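Local coordinates for probable succinyl-CoA:3-ketoacid coenzyme A transferase subunit B (Bacillus subtilis, PDB 3CDK), which probably transfers coenzyme A from succinyl-CoA to a 3-oxo acid, yielding a 3-oxoacyl-CoA and succinate, as one subunit of the enzyme, at residues 139-144 against 170-175. Sequence-based numbering, arbitrary orientation.
Sequences AKRIVV and VVHRLI
The imidazole of H172 meets the backbone of I142 at its edge: ND1 lies 2.7 Å from I142 N and accepts its N-H nearly in the ring plane, while the carbonyl oxygen of V170 sits over one face, offset toward the rim. A chi1 of -61° sets the ring anti to the carbonyl carbon of H172 and swings it to the I142 amide. The guanidiniums of R141 and R173 are turned 87° apart. NH2 of R141 lies over one face of the R173 group, 3.2 Å from R173 NH1, and R173 NE lies at the edge of the R141 group; as all are donors, no hydrogen bond joins them. E18 pairs with both arginines, and D182 with NE of R173.

Beyond the ring, strands 141-145 and 173-175 run parallel in the large mixed sheet of the CoA-transferase domain, V143 level with R173 and V144 with L174; strand 102-105 flanks 141-145 across from 173-175, and the predicted active site lies elsewhere. I142 O is gripped twice, by H172 N at 2.9 Å and by R173 N. R173 O then accepts from V144 N, and V144 O from I175 N at 2.8 Å, the latter almost straight at 170°. V143 CG2 lies alongside CB of R173; on the other face CG1 of V144 meets CD1 of L174 at 3.9 Å, and CG2 of V144 meets CG2 of V171. With an alanine in place of H172, the I142 amide would probably lose this acceptor and a gap would open beside the I142 side chain.

The imidazole thus takes the I142 N-H just ahead of strand 173-175, and with ND1 accepting, a neutral ring would probably carry its proton on NE2. Across the arginine pair, the carboxylates of E18 and D182 probably offset the like charges, allowing the two guanidiniums to lie close.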
loop_
_atom_site.group_PDB
_atom_site.type_symbol
_atom_site.label_atom_id
_atom_site.label_comp_id
_atom_site.label_asym_id
_atom_site.label_seq_id
_atom_site.Cartn_x
_atom_site.Cartn_y
_atom_site.Cartn_z
ATOM N N ALA B 139 0.695 -17.400 -4.101
ATOM C CA ALA B 139 1.773 -17.929 -4.925
ATOM C C ALA B 139 1.194 -18.615 -6.175
ATOM O O ALA B 139 0.144 -19.254 -6.101
ATOM C CB ALA B 139 2.611 -18.877 -4.133
ATOM N N LYS B 140 1.846 -18.454 -7.326
ATOM C CA LYS B 140 1.377 -19.118 -8.530
ATOM C C LYS B 140 1.376 -20.644 -8.341
ATOM O O LYS B 140 0.418 -21.318 -8.707
ATOM C CB LYS B 140 2.209 -18.724 -9.762
ATOM C CG LYS B 140 2.180 -17.245 -10.062
ATOM C CD LYS B 140 3.008 -16.845 -11.308
ATOM C CE LYS B 140 3.825 -15.567 -10.957
ATOM N NZ LYS B 140 3.824 -14.589 -12.044
ATOM N N ARG B 141 2.442 -21.188 -7.766
ATOM C CA ARG B 141 2.481 -22.612 -7.573
ATOM C C ARG B 141 2.651 -22.998 -6.092
ATOM O O ARG B 141 3.487 -22.427 -5.404
ATOM C CB ARG B 141 3.556 -23.217 -8.463
ATOM C CG ARG B 141 3.683 -24.708 -8.297
ATOM C CD ARG B 141 4.625 -25.249 -9.323
ATOM N NE ARG B 141 4.988 -26.636 -9.096
ATOM C CZ ARG B 141 4.308 -27.663 -9.585
ATOM N NH1 ARG B 141 3.217 -27.448 -10.318
ATOM N NH2 ARG B 141 4.725 -28.906 -9.344
ATOM N N ILE B 142 1.848 -23.957 -5.619
ATOM C CA ILE B 142 1.823 -24.356 -4.207
ATOM C C ILE B 142 2.337 -25.773 -4.059
ATOM O O ILE B 142 1.782 -26.738 -4.643
ATOM C CB ILE B 142 0.397 -24.277 -3.581
ATOM C CG1 ILE B 142 -0.198 -22.871 -3.742
ATOM C CG2 ILE B 142 0.437 -24.695 -2.077
ATOM C CD1 ILE B 142 0.725 -21.798 -3.174
ATOM N N VAL B 143 3.408 -25.902 -3.289
ATOM C CA VAL B 143 4.028 -27.195 -3.094
ATOM C C VAL B 143 4.197 -27.408 -1.608
ATOM O O VAL B 143 4.689 -26.508 -0.867
ATOM C CB VAL B 143 5.388 -27.282 -3.815
ATOM C CG1 VAL B 143 6.225 -28.416 -3.266
ATOM C CG2 VAL B 143 5.176 -27.464 -5.307
ATOM N N VAL B 144 3.781 -28.602 -1.190
ATOM C CA VAL B 144 3.843 -29.039 0.202
ATOM C C VAL B 144 4.775 -30.245 0.343
ATOM O O VAL B 144 4.698 -31.211 -0.461
ATOM C CB VAL B 144 2.446 -29.397 0.699
ATOM C CG1 VAL B 144 2.500 -30.072 2.017
ATOM C CG2 VAL B 144 1.632 -28.155 0.836
ATOM N N VAL B 170 -5.819 -25.771 -2.408
ATOM C CA VAL B 170 -4.706 -24.873 -2.705
ATOM C C VAL B 170 -3.430 -25.572 -3.238
ATOM O O VAL B 170 -2.650 -24.982 -3.969
ATOM C CB VAL B 170 -4.406 -23.954 -1.493
ATOM C CG1 VAL B 170 -5.599 -22.989 -1.248
ATOM C CG2 VAL B 170 -4.155 -24.780 -0.245
ATOM N N VAL B 171 -3.267 -26.848 -2.919
ATOM C CA VAL B 171 -2.022 -27.553 -3.159
ATOM C C VAL B 171 -1.974 -27.969 -4.598
ATOM O O VAL B 171 -2.896 -28.616 -5.064
ATOM C CB VAL B 171 -1.927 -28.783 -2.220
ATOM C CG1 VAL B 171 -0.686 -29.602 -2.466
ATOM C CG2 VAL B 171 -1.959 -28.283 -0.757
ATOM N N HIS B 172 -0.919 -27.563 -5.313
ATOM C CA HIS B 172 -0.715 -28.027 -6.682
ATOM C C HIS B 172 0.050 -29.347 -6.712
ATOM O O HIS B 172 -0.251 -30.231 -7.520
ATOM C CB HIS B 172 0.015 -26.990 -7.541
ATOM C CG HIS B 172 -0.719 -25.690 -7.683
ATOM N ND1 HIS B 172 -0.378 -24.558 -6.968
ATOM C CD2 HIS B 172 -1.787 -25.346 -8.439
ATOM C CE1 HIS B 172 -1.199 -23.572 -7.286
ATOM N NE2 HIS B 172 -2.063 -24.023 -8.175
ATOM N N ARG B 173 1.035 -29.492 -5.830
ATOM C CA ARG B 173 1.848 -30.692 -5.810
ATOM C C ARG B 173 2.168 -31.058 -4.377
ATOM O O ARG B 173 2.543 -30.185 -3.601
ATOM C CB ARG B 173 3.141 -30.466 -6.610
ATOM C CG ARG B 173 4.166 -31.554 -6.429
ATOM C CD ARG B 173 5.154 -31.629 -7.572
ATOM N NE ARG B 173 4.547 -32.106 -8.817
ATOM C CZ ARG B 173 5.146 -32.067 -10.002
ATOM N NH1 ARG B 173 6.361 -31.568 -10.112
ATOM N NH2 ARG B 173 4.524 -32.516 -11.073
ATOM N N LEU B 174 2.030 -32.337 -4.020
ATOM C CA LEU B 174 2.439 -32.796 -2.699
ATOM C C LEU B 174 3.635 -33.717 -2.832
ATOM O O LEU B 174 3.590 -34.688 -3.609
ATOM C CB LEU B 174 1.293 -33.531 -2.000
ATOM C CG LEU B 174 1.631 -34.419 -0.788
ATOM C CD1 LEU B 174 2.246 -33.644 0.394
ATOM C CD2 LEU B 174 0.394 -35.179 -0.318
ATOM N N ILE B 175 4.704 -33.453 -2.077
ATOM C CA ILE B 175 5.760 -34.450 -2.026
ATOM C C ILE B 175 5.952 -35.057 -0.620
ATOM O O ILE B 175 6.114 -34.351 0.372
ATOM C CB ILE B 175 7.109 -34.011 -2.708
ATOM C CG1 ILE B 175 8.177 -33.750 -1.678
ATOM C CG2 ILE B 175 6.973 -32.833 -3.717
ATOM C CD1 ILE B 175 9.436 -34.313 -2.061
#